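Local coordinates for protein GH59 galactosidase (Clostridium cellulolyticum, PDB 2V4V) that binds xylose as a family 6 carbohydrate-binding module, one domain of a larger family 59 glycoside hydrolase that probably acts on plant cell-wall polysaccharides, at residues A[12-17]-A[36-41]; A[52-57]-A[94-99]; A[67-72]-A[111-116]; A[87-92]-A[119-124]. One frame throughout, in Å; residues are numbered along the deposited sequence.

Contact 1 (A[12-17]-A[36-41]); sequences YSNQSG and GDYTVY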
loop_
_atom_site.group_PDB
_atom_site.type_symbol
_atom_site.label_atom_id
_atom_site.label_comp_id
_atom_site.label_asym_id
_atom_site.label_seq_id
_atom_site.Cartn_x
_atom_site.Cartn_y
_atom_site.Cartn_z
ATOM N N TYR A 12 -3.883 1.249 -9.612
ATOM C CA TYR A 12 -3.640 -0.208 -9.663
ATOM C C TYR A 12 -3.974 -0.816 -11.022
ATOM O O TYR A 12 -4.866 -0.343 -11.742
ATOM C CB TYR A 12 -4.417 -0.945 -8.567
ATOM C CG TYR A 12 -5.898 -0.643 -8.617
ATOM C CD1 TYR A 12 -6.747 -1.270 -9.585
ATOM C CD2 TYR A 12 -6.469 0.259 -7.727
ATOM C CE1 TYR A 12 -8.104 -0.988 -9.623
ATOM C CE2 TYR A 12 -7.851 0.552 -7.783
ATOM C CZ TYR A 12 -8.637 -0.076 -8.705
ATOM O OH TYR A 12 -9.984 0.223 -8.729
ATOM N N SER A 13 -3.234 -1.870 -11.350
ATOM C CA SER A 13 -3.519 -2.728 -12.513
ATOM C C SER A 13 -4.685 -3.695 -12.280
ATOM O O SER A 13 -5.392 -4.090 -13.209
ATOM C CB SER A 13 -2.252 -3.544 -12.873
ATOM O OG SER A 13 -1.142 -2.646 -13.015
ATOM N N ASN A 14 -4.840 -4.090 -11.014
ATOM C CA ASN A 14 -5.825 -5.083 -10.594
ATOM C C ASN A 14 -6.112 -4.889 -9.098
ATOM O O ASN A 14 -5.251 -4.381 -8.372
ATOM C CB ASN A 14 -5.262 -6.494 -10.857
ATOM C CG ASN A 14 -6.210 -7.609 -10.439
ATOM O OD1 ASN A 14 -5.768 -8.665 -9.984
ATOM N ND2 ASN A 14 -7.519 -7.376 -10.585
ATOM N N GLN A 15 -7.292 -5.293 -8.630
ATOM C CA GLN A 15 -7.586 -5.182 -7.183
ATOM C C GLN A 15 -8.553 -6.280 -6.780
ATOM O O GLN A 15 -9.307 -6.804 -7.619
ATOM C CB GLN A 15 -8.190 -3.813 -6.845
ATOM C CG GLN A 15 -9.480 -3.514 -7.600
ATOM C CD GLN A 15 -10.727 -3.998 -6.885
ATOM O OE1 GLN A 15 -10.702 -4.362 -5.713
ATOM N NE2 GLN A 15 -11.853 -3.987 -7.611
ATOM N N SER A 16 -8.542 -6.596 -5.488
ATOM C CA SER A 16 -9.559 -7.462 -4.951
ATOM C C SER A 16 -10.170 -6.845 -3.707
ATOM O O SER A 16 -9.448 -6.618 -2.699
ATOM C CB SER A 16 -8.952 -8.813 -4.603
ATOM O OG SER A 16 -9.880 -9.626 -3.897
ATOM N N GLY A 17 -11.475 -6.555 -3.803
ATOM C CA GLY A 17 -12.256 -6.208 -2.600
ATOM C C GLY A 17 -12.380 -4.740 -2.225
ATOM O O GLY A 17 -13.096 -4.390 -1.268
ATOM N N GLY A 36 -7.515 -9.243 3.940
ATOM C CA GLY A 36 -7.483 -10.091 2.763
ATOM C C GLY A 36 -7.606 -9.338 1.437
ATOM O O GLY A 36 -7.280 -9.880 0.369
ATOM N N ASP A 37 -8.075 -8.084 1.475
ATOM C CA ASP A 37 -8.194 -7.303 0.233
ATOM C C ASP A 37 -6.791 -6.979 -0.274
ATOM O O ASP A 37 -5.836 -7.068 0.486
ATOM C CB ASP A 37 -8.971 -6.001 0.500
ATOM C CG ASP A 37 -10.472 -6.228 0.801
ATOM O OD1 ASP A 37 -11.015 -7.366 0.548
ATOM O OD2 ASP A 37 -11.066 -5.220 1.296
ATOM N N TYR A 38 -6.662 -6.627 -1.557
ATOM C CA TYR A 38 -5.349 -6.194 -2.044
ATOM C C TYR A 38 -5.456 -5.353 -3.306
ATOM O O TYR A 38 -6.493 -5.334 -3.969
ATOM C CB TYR A 38 -4.425 -7.400 -2.266
ATOM C CG TYR A 38 -4.905 -8.373 -3.322
ATOM C CD1 TYR A 38 -4.696 -8.143 -4.687
ATOM C CD2 TYR A 38 -5.536 -9.549 -2.935
ATOM C CE1 TYR A 38 -5.133 -9.080 -5.650
ATOM C CE2 TYR A 38 -5.959 -10.499 -3.894
ATOM C CZ TYR A 38 -5.755 -10.253 -5.233
ATOM O OH TYR A 38 -6.209 -11.237 -6.125
ATOM N N THR A 39 -4.377 -4.639 -3.617
ATOM C CA THR A 39 -4.266 -3.985 -4.905
ATOM C C THR A 39 -2.952 -4.446 -5.523
ATOM O O THR A 39 -2.024 -4.857 -4.799
ATOM C CB THR A 39 -4.279 -2.414 -4.814
ATOM O OG1 THR A 39 -3.328 -1.969 -3.843
ATOM C CG2 THR A 39 -5.666 -1.889 -4.451
ATOM N N VAL A 40 -2.868 -4.308 -6.845
ATOM C CA VAL A 40 -1.701 -4.798 -7.605
ATOM C C VAL A 40 -1.193 -3.680 -8.541
ATOM O O VAL A 40 -2.011 -3.024 -9.199
ATOM C CB VAL A 40 -2.079 -5.987 -8.524
ATOM C CG1 VAL A 40 -0.757 -6.615 -9.102
ATOM C CG2 VAL A 40 -3.000 -7.000 -7.836
ATOM N N TYR A 41 0.125 -3.487 -8.604
ATOM C CA TYR A 41 0.739 -2.507 -9.463
ATOM C C TYR A 41 1.774 -3.228 -10.362
ATOM O O TYR A 41 2.725 -3.683 -9.877
ATOM C CB TYR A 41 1.381 -1.380 -8.584
ATOM C CG TYR A 41 0.359 -0.841 -7.610
ATOM C CD1 TYR A 41 0.098 -1.480 -6.424
ATOM C CD2 TYR A 41 -0.410 0.234 -7.936
ATOM C CE1 TYR A 41 -0.884 -1.048 -5.598
ATOM C CE2 TYR A 41 -1.360 0.701 -7.103
ATOM C CZ TYR A 41 -1.646 0.043 -5.949
ATOM O OH TYR A 41 -2.645 0.495 -5.128
HETATM O O HOH W 1 -11.118 -9.309 -1.385
HETATM O O HOH W 2 -13.691 -6.823 0.947
#

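Contact 2 (A[52-57]-A[94-99]); sequences GFQARV and DAKCTV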
loop_
_atom_site.group_PDB
_atom_site.type_symbol
_atom_site.label_atom_id
_atom_site.label_comp_id
_atom_site.label_asym_id
_atom_site.label_seq_id
_atom_site.Cartn_x
_atom_site.Cartn_y
_atom_site.Cartn_z
ATOM N N GLY A 52 13.307 0.868 1.670
ATOM C CA GLY A 52 12.161 1.285 2.472
ATOM C C GLY A 52 10.896 1.513 1.673
ATOM O O GLY A 52 10.913 1.522 0.456
ATOM N N PHE A 53 9.809 1.756 2.405
ATOM C CA PHE A 53 8.459 1.953 1.801
ATOM C C PHE A 53 7.725 2.983 2.659
ATOM O O PHE A 53 7.826 2.959 3.891
ATOM C CB PHE A 53 7.735 0.618 1.848
ATOM C CG PHE A 53 6.253 0.651 1.472
ATOM C CD1 PHE A 53 5.837 0.422 0.152
ATOM C CD2 PHE A 53 5.280 0.799 2.464
ATOM C CE1 PHE A 53 4.490 0.349 -0.151
ATOM C CE2 PHE A 53 3.925 0.740 2.156
ATOM C CZ PHE A 53 3.536 0.516 0.837
ATOM N N GLN A 54 7.008 3.880 1.981
ATOM C CA GLN A 54 6.257 4.949 2.623
ATOM C C GLN A 54 4.871 4.943 2.024
ATOM O O GLN A 54 4.720 4.967 0.790
ATOM C CB GLN A 54 6.977 6.284 2.373
ATOM C CG GLN A 54 6.312 7.535 2.943
ATOM C CD GLN A 54 6.941 8.820 2.394
ATOM O OE1 GLN A 54 7.673 8.799 1.386
ATOM N NE2 GLN A 54 6.617 9.950 3.021
ATOM N N ALA A 55 3.860 4.899 2.894
ATOM C CA ALA A 55 2.471 4.937 2.419
ATOM C C ALA A 55 1.699 6.070 3.092
ATOM O O ALA A 55 1.849 6.304 4.301
ATOM C CB ALA A 55 1.786 3.615 2.726
ATOM N N ARG A 56 0.880 6.762 2.281
ATOM C CA ARG A 56 0.061 7.871 2.801
ATOM C C ARG A 56 -1.328 7.318 3.147
ATOM O O ARG A 56 -2.053 6.926 2.249
ATOM C CB ARG A 56 -0.029 8.969 1.729
ATOM C CG ARG A 56 -0.689 10.237 2.181
ATOM C CD ARG A 56 0.218 10.965 3.190
ATOM N NE ARG A 56 -0.462 12.176 3.644
ATOM C CZ ARG A 56 -0.024 12.962 4.630
ATOM N NH1 ARG A 56 1.129 12.677 5.259
ATOM N NH2 ARG A 56 -0.752 14.024 4.986
ATOM N N VAL A 57 -1.620 7.217 4.439
ATOM C CA VAL A 57 -2.757 6.420 4.914
ATOM C C VAL A 57 -3.606 7.141 5.952
ATOM O O VAL A 57 -3.110 8.025 6.673
ATOM C CB VAL A 57 -2.282 5.123 5.580
ATOM C CG1 VAL A 57 -1.827 4.091 4.513
ATOM C CG2 VAL A 57 -1.161 5.432 6.579
ATOM N N ASP A 94 1.929 9.420 7.372
ATOM C CA ASP A 94 2.879 8.558 6.671
ATOM C C ASP A 94 3.151 7.303 7.503
ATOM O O ASP A 94 3.599 7.367 8.664
ATOM C CB ASP A 94 4.208 9.279 6.445
ATOM C CG ASP A 94 4.122 10.458 5.465
ATOM O OD1 ASP A 94 3.146 10.623 4.696
ATOM O OD2 ASP A 94 5.123 11.212 5.425
ATOM N N ALA A 95 2.890 6.152 6.901
ATOM C CA ALA A 95 3.262 4.871 7.517
ATOM C C ALA A 95 4.523 4.432 6.798
ATOM O O ALA A 95 4.660 4.661 5.564
ATOM C CB ALA A 95 2.124 3.842 7.356
ATOM N N LYS A 96 5.464 3.812 7.513
ATOM C CA LYS A 96 6.760 3.540 6.887
ATOM C C LYS A 96 7.306 2.198 7.405
ATOM O O LYS A 96 7.078 1.842 8.567
ATOM C CB LYS A 96 7.745 4.660 7.279
ATOM C CG LYS A 96 7.332 6.005 6.620
ATOM C CD LYS A 96 8.092 7.207 7.156
ATOM C CE LYS A 96 7.493 7.713 8.479
ATOM N NZ LYS A 96 8.119 9.042 8.825
ATOM N N CYS A 97 8.082 1.528 6.552
ATOM C CA CYS A 97 8.761 0.304 6.967
ATOM C C CYS A 97 10.018 0.064 6.125
ATOM O O CYS A 97 10.224 0.698 5.050
ATOM C CB CYS A 97 7.856 -0.925 6.899
ATOM S SG CYS A 97 7.349 -1.319 5.174
ATOM N N THR A 98 10.867 -0.823 6.633
ATOM C CA THR A 98 11.979 -1.255 5.823
ATOM C C THR A 98 11.540 -2.328 4.828
ATOM O O THR A 98 10.512 -3.004 4.996
ATOM C CB THR A 98 13.108 -1.823 6.702
ATOM O OG1 THR A 98 12.608 -2.901 7.493
ATOM C CG2 THR A 98 13.692 -0.725 7.601
ATOM N N VAL A 99 12.363 -2.526 3.806
ATOM C CA VAL A 99 12.046 -3.488 2.744
ATOM C C VAL A 99 13.319 -4.269 2.479
ATOM O O VAL A 99 14.416 -3.691 2.480
ATOM C CB VAL A 99 11.589 -2.713 1.495
ATOM C CG1 VAL A 99 11.489 -3.580 0.231
ATOM C CG2 VAL A 99 10.203 -2.112 1.843
#

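Contact 3 (A[67-72]-A[111-116]); sequences EIRLDS and VFKGDS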
loop_
_atom_site.group_PDB
_atom_site.type_symbol
_atom_site.label_atom_id
_atom_site.label_comp_id
_atom_site.label_asym_id
_atom_site.label_seq_id
_atom_site.Cartn_x
_atom_site.Cartn_y
_atom_site.Cartn_z
ATOM N N GLU A 67 1.041 -5.755 3.695
ATOM C CA GLU A 67 2.061 -6.719 3.319
ATOM C C GLU A 67 2.471 -6.433 1.896
ATOM O O GLU A 67 1.614 -6.326 1.000
ATOM C CB GLU A 67 1.532 -8.150 3.444
ATOM C CG GLU A 67 1.429 -8.587 4.914
ATOM C CD GLU A 67 0.974 -10.046 5.097
ATOM O OE1 GLU A 67 0.551 -10.662 4.122
ATOM O OE2 GLU A 67 1.036 -10.531 6.253
ATOM N N ILE A 68 3.775 -6.312 1.671
ATOM C CA ILE A 68 4.241 -5.975 0.337
ATOM C C ILE A 68 4.799 -7.271 -0.267
ATOM O O ILE A 68 5.859 -7.732 0.171
ATOM C CB ILE A 68 5.389 -4.950 0.383
ATOM C CG1 ILE A 68 4.945 -3.672 1.104
ATOM C CG2 ILE A 68 5.855 -4.573 -1.022
ATOM C CD1 ILE A 68 6.106 -2.905 1.735
ATOM N N ARG A 69 4.086 -7.812 -1.278
ATOM C CA ARG A 69 4.421 -9.114 -1.819
ATOM C C ARG A 69 4.711 -8.991 -3.325
ATOM O O ARG A 69 4.177 -8.113 -3.999
ATOM C CB ARG A 69 3.258 -10.089 -1.600
ATOM C CG ARG A 69 3.148 -10.501 -0.108
ATOM C CD ARG A 69 1.972 -11.438 0.165
ATOM N NE ARG A 69 1.874 -11.723 1.588
ATOM C CZ ARG A 69 2.626 -12.617 2.241
ATOM N NH1 ARG A 69 3.557 -13.359 1.599
ATOM N NH2 ARG A 69 2.441 -12.789 3.566
ATOM N N LEU A 70 5.623 -9.838 -3.830
ATOM C CA LEU A 70 5.994 -9.726 -5.229
ATOM C C LEU A 70 5.363 -10.818 -6.061
ATOM O O LEU A 70 5.428 -12.003 -5.739
ATOM C CB LEU A 70 7.520 -9.799 -5.373
ATOM C CG LEU A 70 8.308 -8.677 -4.710
ATOM C CD1 LEU A 70 9.837 -8.885 -4.921
ATOM C CD2 LEU A 70 7.854 -7.297 -5.171
ATOM N N ASP A 71 4.792 -10.378 -7.174
ATOM C CA ASP A 71 4.368 -11.225 -8.277
ATOM C C ASP A 71 3.110 -12.092 -8.098
ATOM O O ASP A 71 2.582 -12.570 -9.030
ATOM C CB ASP A 71 5.569 -11.968 -8.875
ATOM C CG ASP A 71 6.653 -10.995 -9.391
ATOM O OD1 ASP A 71 6.300 -10.046 -10.063
ATOM O OD2 ASP A 71 7.795 -11.293 -9.102
ATOM N N SER A 72 2.679 -12.263 -6.873
ATOM C CA SER A 72 1.342 -12.829 -6.616
ATOM C C SER A 72 0.862 -12.401 -5.233
ATOM O O SER A 72 1.670 -11.952 -4.391
ATOM C CB SER A 72 1.390 -14.357 -6.707
ATOM O OG SER A 72 2.285 -14.896 -5.734
ATOM N N VAL A 111 -1.118 -6.202 0.109
ATOM C CA VAL A 111 -2.102 -7.116 0.659
ATOM C C VAL A 111 -2.430 -6.636 2.069
ATOM O O VAL A 111 -1.543 -6.436 2.903
ATOM C CB VAL A 111 -1.604 -8.580 0.679
ATOM C CG1 VAL A 111 -2.710 -9.508 1.218
ATOM C CG2 VAL A 111 -1.177 -9.018 -0.744
ATOM N N PHE A 112 -3.711 -6.351 2.314
ATOM C CA PHE A 112 -4.080 -5.616 3.521
ATOM C C PHE A 112 -4.538 -6.599 4.574
ATOM O O PHE A 112 -5.463 -7.381 4.343
ATOM C CB PHE A 112 -5.195 -4.611 3.173
ATOM C CG PHE A 112 -4.851 -3.746 1.967
ATOM C CD1 PHE A 112 -3.625 -3.046 1.946
ATOM C CD2 PHE A 112 -5.702 -3.657 0.884
ATOM C CE1 PHE A 112 -3.269 -2.256 0.826
ATOM C CE2 PHE A 112 -5.398 -2.860 -0.231
ATOM C CZ PHE A 112 -4.170 -2.151 -0.262
ATOM N N LYS A 113 -3.889 -6.554 5.738
ATOM C CA LYS A 113 -4.192 -7.544 6.765
ATOM C C LYS A 113 -4.460 -6.875 8.110
ATOM O O LYS A 113 -3.845 -5.856 8.441
ATOM C CB LYS A 113 -3.013 -8.521 6.915
ATOM C CG LYS A 113 -2.701 -9.308 5.646
ATOM C CD LYS A 113 -3.710 -10.411 5.380
ATOM C CE LYS A 113 -3.221 -11.431 4.316
ATOM N NZ LYS A 113 -1.854 -12.079 4.520
ATOM N N GLY A 114 -5.373 -7.437 8.893
ATOM C CA GLY A 114 -5.571 -6.872 10.217
ATOM C C GLY A 114 -6.707 -7.546 10.953
ATOM O O GLY A 114 -7.079 -8.677 10.650
ATOM N N ASP A 115 -7.269 -6.777 11.867
ATOM C CA ASP A 115 -8.395 -7.157 12.709
ATOM C C ASP A 115 -9.672 -7.149 11.843
ATOM O O ASP A 115 -9.623 -7.016 10.594
ATOM C CB ASP A 115 -8.470 -6.118 13.863
ATOM C CG ASP A 115 -9.088 -6.661 15.143
ATOM O OD1 ASP A 115 -10.090 -7.406 15.051
ATOM O OD2 ASP A 115 -8.573 -6.308 16.254
ATOM N N SER A 116 -10.816 -7.320 12.497
ATOM C CA SER A 116 -12.132 -7.235 11.846
ATOM C C SER A 116 -12.395 -5.766 11.433
ATOM O O SER A 116 -11.757 -4.826 11.947
ATOM C CB SER A 116 -13.190 -7.601 12.897
ATOM O OG SER A 116 -13.055 -6.698 14.014
#

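Contact 4 (A[87-92]-A[119-124]); sequences GDWQTY and LFNLNW. With NA (sodium ion), chain C; XYP (beta-D-xylopyranose), chain B.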
loop_
_atom_site.group_PDB
_atom_site.type_symbol
_atom_site.label_atom_id
_atom_site.label_comp_id
_atom_site.label_asym_id
_atom_site.label_seq_id
_atom_site.Cartn_x
_atom_site.Cartn_y
_atom_site.Cartn_z
ATOM N N GLY A 87 -7.667 8.673 13.567
ATOM C CA GLY A 87 -8.870 9.300 14.120
ATOM C C GLY A 87 -9.952 9.661 13.089
ATOM O O GLY A 87 -11.053 10.129 13.475
ATOM N N ASP A 88 -9.641 9.537 11.802
ATOM C CA ASP A 88 -10.624 9.915 10.799
ATOM C C ASP A 88 -10.271 9.253 9.484
ATOM O O ASP A 88 -9.096 9.145 9.168
ATOM C CB ASP A 88 -10.616 11.431 10.625
ATOM C CG ASP A 88 -11.806 11.925 9.813
ATOM O OD1 ASP A 88 -12.863 12.162 10.443
ATOM O OD2 ASP A 88 -11.685 12.068 8.582
ATOM N N TRP A 89 -11.289 8.845 8.707
ATOM C CA TRP A 89 -11.016 8.210 7.416
ATOM C C TRP A 89 -10.333 9.105 6.398
ATOM O O TRP A 89 -9.834 8.601 5.385
ATOM C CB TRP A 89 -12.314 7.697 6.765
ATOM C CG TRP A 89 -12.889 6.505 7.492
ATOM C CD1 TRP A 89 -14.118 6.414 8.104
ATOM C CD2 TRP A 89 -12.242 5.233 7.703
ATOM N NE1 TRP A 89 -14.275 5.167 8.691
ATOM C CE2 TRP A 89 -13.139 4.422 8.462
ATOM C CE3 TRP A 89 -10.988 4.708 7.357
ATOM C CZ2 TRP A 89 -12.824 3.103 8.841
ATOM C CZ3 TRP A 89 -10.688 3.368 7.714
ATOM C CH2 TRP A 89 -11.590 2.602 8.475
ATOM N N GLN A 90 -10.356 10.415 6.641
ATOM C CA GLN A 90 -9.769 11.367 5.684
ATOM C C GLN A 90 -8.733 12.326 6.304
ATOM O O GLN A 90 -8.479 13.393 5.755
ATOM C CB GLN A 90 -10.885 12.133 4.937
ATOM C CG GLN A 90 -11.800 11.236 4.088
ATOM C CD GLN A 90 -11.063 10.618 2.879
ATOM O OE1 GLN A 90 -10.004 11.119 2.448
ATOM N NE2 GLN A 90 -11.629 9.549 2.326
ATOM N N THR A 91 -8.103 11.892 7.415
ATOM C CA THR A 91 -6.944 12.581 7.972
ATOM C C THR A 91 -5.760 11.629 7.826
ATOM O O THR A 91 -5.781 10.544 8.416
ATOM C CB THR A 91 -7.182 12.859 9.444
ATOM O OG1 THR A 91 -8.277 13.789 9.575
ATOM C CG2 THR A 91 -5.903 13.390 10.117
ATOM N N TYR A 92 -4.818 12.019 6.962
ATOM C CA TYR A 92 -3.724 11.121 6.534
ATOM C C TYR A 92 -2.439 11.369 7.300
ATOM O O TYR A 92 -2.193 12.461 7.817
ATOM C CB TYR A 92 -3.479 11.185 5.022
ATOM C CG TYR A 92 -4.672 10.703 4.228
ATOM C CD1 TYR A 92 -4.664 9.458 3.609
ATOM C CD2 TYR A 92 -5.857 11.485 4.156
ATOM C CE1 TYR A 92 -5.751 8.993 2.897
ATOM C CE2 TYR A 92 -6.978 11.032 3.439
ATOM C CZ TYR A 92 -6.929 9.758 2.834
ATOM O OH TYR A 92 -8.007 9.239 2.116
ATOM N N LEU A 119 -9.867 -1.310 7.667
ATOM C CA LEU A 119 -8.525 -1.143 8.207
ATOM C C LEU A 119 -7.951 0.286 8.026
ATOM O O LEU A 119 -7.552 0.955 9.022
ATOM C CB LEU A 119 -7.571 -2.170 7.580
ATOM C CG LEU A 119 -8.038 -3.632 7.704
ATOM C CD1 LEU A 119 -6.988 -4.469 7.093
ATOM C CD2 LEU A 119 -8.306 -4.104 9.109
ATOM N N PHE A 120 -7.842 0.730 6.772
ATOM C CA PHE A 120 -7.277 2.072 6.512
ATOM C C PHE A 120 -7.598 2.406 5.060
ATOM O O PHE A 120 -8.085 1.513 4.299
ATOM C CB PHE A 120 -5.736 2.087 6.702
ATOM C CG PHE A 120 -5.027 0.825 6.143
ATOM C CD1 PHE A 120 -4.814 0.641 4.772
ATOM C CD2 PHE A 120 -4.659 -0.217 7.025
ATOM C CE1 PHE A 120 -4.214 -0.573 4.309
ATOM C CE2 PHE A 120 -4.063 -1.396 6.577
ATOM C CZ PHE A 120 -3.829 -1.563 5.231
ATOM N N ASN A 121 -7.429 3.692 4.729
ATOM C CA ASN A 121 -7.524 4.190 3.336
ATOM C C ASN A 121 -6.089 4.496 2.870
ATOM O O ASN A 121 -5.257 4.966 3.682
ATOM C CB ASN A 121 -8.342 5.493 3.279
ATOM C CG ASN A 121 -9.803 5.294 3.591
ATOM O OD1 ASN A 121 -10.534 6.257 3.970
ATOM N ND2 ASN A 121 -10.242 4.057 3.488
ATOM N N LEU A 122 -5.820 4.270 1.576
ATOM C CA LEU A 122 -4.451 4.450 1.043
ATOM C C LEU A 122 -4.535 5.464 -0.078
ATOM O O LEU A 122 -5.262 5.245 -1.034
ATOM C CB LEU A 122 -3.887 3.102 0.522
ATOM C CG LEU A 122 -2.540 3.115 -0.193
ATOM C CD1 LEU A 122 -1.386 3.484 0.795
ATOM C CD2 LEU A 122 -2.316 1.701 -0.735
ATOM N N ASN A 123 -3.794 6.567 0.063
ATOM C CA ASN A 123 -3.799 7.616 -0.935
ATOM C C ASN A 123 -2.745 7.352 -2.028
ATOM O O ASN A 123 -3.047 7.249 -3.222
ATOM C CB ASN A 123 -3.570 8.960 -0.218
ATOM C CG ASN A 123 -3.550 10.152 -1.161
ATOM O OD1 ASN A 123 -3.706 10.020 -2.393
ATOM N ND2 ASN A 123 -3.347 11.346 -0.586
ATOM N N TRP A 124 -1.498 7.153 -1.605
ATOM C CA TRP A 124 -0.386 6.880 -2.521
ATOM C C TRP A 124 0.721 6.180 -1.724
ATOM O O TRP A 124 0.642 6.099 -0.512
ATOM C CB TRP A 124 0.123 8.171 -3.209
ATOM C CG TRP A 124 0.570 9.259 -2.291
ATOM C CD1 TRP A 124 -0.176 10.329 -1.874
ATOM C CD2 TRP A 124 1.846 9.398 -1.650
ATOM N NE1 TRP A 124 0.540 11.130 -1.033
ATOM C CE2 TRP A 124 1.798 10.589 -0.890
ATOM C CE3 TRP A 124 3.049 8.667 -1.703
ATOM C CZ2 TRP A 124 2.886 11.037 -0.128
ATOM C CZ3 TRP A 124 4.126 9.099 -0.927
ATOM C CH2 TRP A 124 4.036 10.290 -0.174
HETATM NA NA NA C . -4.339 8.855 -4.437
HETATM O O1 XYP B . -17.722 4.645 5.085
HETATM C C1 XYP B . -16.535 4.087 4.545
HETATM C C2 XYP B . -15.622 5.264 4.237
HETATM C C3 XYP B . -14.298 4.762 3.691
HETATM C C4 XYP B . -13.732 3.667 4.592
HETATM C C5 XYP B . -14.805 2.612 4.898
HETATM O O2 XYP B . -16.160 6.105 3.223
HETATM O O3 XYP B . -13.369 5.827 3.566
HETATM O O4 XYP B . -12.643 3.014 3.982
HETATM O O5 XYP B . -15.940 3.239 5.453
HETATM O O HOH W 3 -4.916 10.544 -6.154
#

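Contact 1 (A[12-17]-A[36-41])
A classic beta bulge sets two residues, Ser13 and Asn14, against the single Val40 where strand 14-16 begins at the border of the five-stranded sheet of this CBM6 beta-sandwich. Ser13 N donates to Val40 O (2.7 Å), while Val40 N donates to Asn14 O (2.8 Å). Further along, regular antiparallel pairing resumes, and Ser16 and Tyr38 exchange two backbone hydrogen bonds. The Tyr38 side chain leans toward the neighbouring strand, with CG tucked over the backbone between N and C (chi1 63°). Its ring thereby offers a face to Ser16 CB, which stands 3.7 Å from the centroid in a CH-pi contact. On this same sheet face Asn14 CB runs alongside Val40 CG2 at 3.8 Å, both side chains pointing the same way. The other face carries Gln15 and Thr39. Thr39 CG2 meets Tyr12 CD2 at 4.0 Å, the side chains roughly perpendicular, and within segment 12-17 Gln15 CB lies over the rim of one face of the Tyr12 ring. Thr39 OG1 donates to Tyr41 OH, which is also hydrogen-bonded to Ala9 O. Asp37 OD2 accepts from Glu34 N, and a water bonded to Ser16 OG donates to Asp37 OD1 at 2.7 Å.

Contact 2 (A[52-57]-A[94-99])
Gln54 and Arg56 both start with CG trans to the backbone N (chi1 178° and -173°) but then part ways. Gln54 stays extended, whereas Arg56 bends at chi2 (70°), and each reaches a different carboxylate oxygen of Asp94. Arg56 NH1 makes a fairly straight salt-bridge hydrogen bond of 2.9 Å to Asp94 OD1. That oxygen lies in the guanidinium plane but is itself met from above the carboxylate plane. Gln54 NE2 gives a weak bond of 3.1 Å to Asp94 OD2, amide and carboxylate standing almost perpendicular. Beneath these groups runs an antiparallel ladder, with Phe53-Cys97 and Ala55-Ala95 as hydrogen-bonded pairs. Their side chains face the interior of the sandwich and strands 64-70 and 77-83. Cys97 SG approaches the Phe53 ring obliquely, 5.1 Å from its centroid, Val99 CG2 rests on Phe53 CB at 3.7 Å, and Val57 CG2 touches Ala95 CB. The pairing is thus two-sided, apolar inward and polar outward. With Glu25 binding Arg56 NH2, the guanidinium is shared between two carboxylates, which would be expected to keep all three groups charged.

Contact 3 (A[67-72]-A[111-116])
Glu67 and Lys113 reach toward each other obliquely across neighbouring strands, and Arg69 closes on the same carboxylate from the other side. Lys113 is folded at chi2 (-75°) and again at chi4 (53°), which curls NZ back to Glu67 OE1 at 2.8 Å. Arg69, stretched from CG to NE, grips that oxygen side-on, with NE at 3.0 Å and NH2 at 2.9 Å from Glu67 OE1. The oxygen lies in the guanidinium plane, yet all three donors meet it out of the carboxylate plane, the lysine above one face and the arginine above the opposite one. This salt-bridge network sits on the five-stranded antiparallel sheet of the CBM6 beta-sandwich, where strands 64-70 and 105-113 are neighbours. Below it, Glu67 and Val111 form a hydrogen-bonded pair: Glu67 N donates to Val111 O at 2.8 Å and Val111 N to Glu67 O at 2.9 Å. Val111 CG2 lies 4.1 Å from Arg69 CD, so the aliphatic part of the arginine packs against the valine. Arg69 NH1 has a further partner in Gly75 O.

Contact 4 (A[87-92]-A[119-124])
Trp89 and Asn121 meet at the sugar site, their side chains set crosswise. Packing contacts dominate. The indole edge reaches the other segment, with Trp89 CZ3 3.8 Å from Phe120 CA. The phenol of Tyr92 lies against two asparagines, its CE1 3.8 Å from Asn123 CB and its OH 3.9 Å from Asn121 CB. Among sugar contacts, the xylose sits over one face of the indole, its C4 3.8 Å from Trp89 CD2, while the amide end of Asn121 lies beside the O3 and O4 hydroxyls. An aromatic platform under the sugar is a usual feature of carbohydrate-binding modules, and Trp89 supplies one in this CBM6 beta-sandwich. Glu21, Gly31, Phe32 and Tyr118 complete the pocket. Within 87-92, polar bonds shape the turn that carries Trp89 and leads to Tyr92: Asp88 OD2 accepts from Gln90 N in an Asx turn heading a type I beta turn, and Tyr92 OH donates to Gln90 OE1 at 2.8 Å from above the amide plane. Gln90 NE2 is held by Asp29. In metal coordination, Asn123 O and Asn123 OD1 each bind the sodium ion at 2.4 Å, chelating it. Glu8, Glu10, Glu28 and a water also bind the ion, and Asn123 ND2 is bonded to Glu25. Strand 52-59 runs between strands 91-98 and 121-128, backbone-bonded to the latter through Ala58 with Asn121 and Arg56 with Asn123.

Contacts 1 and 3 belong to the five-stranded sheet and share the border between strands 38-48 and 105-113, where Gly36 N lies 2.8 Å from Phe112 O; their centres are about 10 Å apart. Contacts 2 and 4, in the facing sheet, join through strand 52-59, with Arg56 O 2.8 Å from Asn123 N. The layers meet where Phe53 CG of contact 2 lies 3.6 Å from Ile68 CD1 of contact 3, and Phe112 packs on Phe120 between contacts 3 and 4. Contact 4 contributes Trp89 and Asn121 to the xylose pocket and Asn123 to the sodium site. The Asp37 side chain is about 9 Å from the xylose, and that of Arg56 about 8 Å from the sodium.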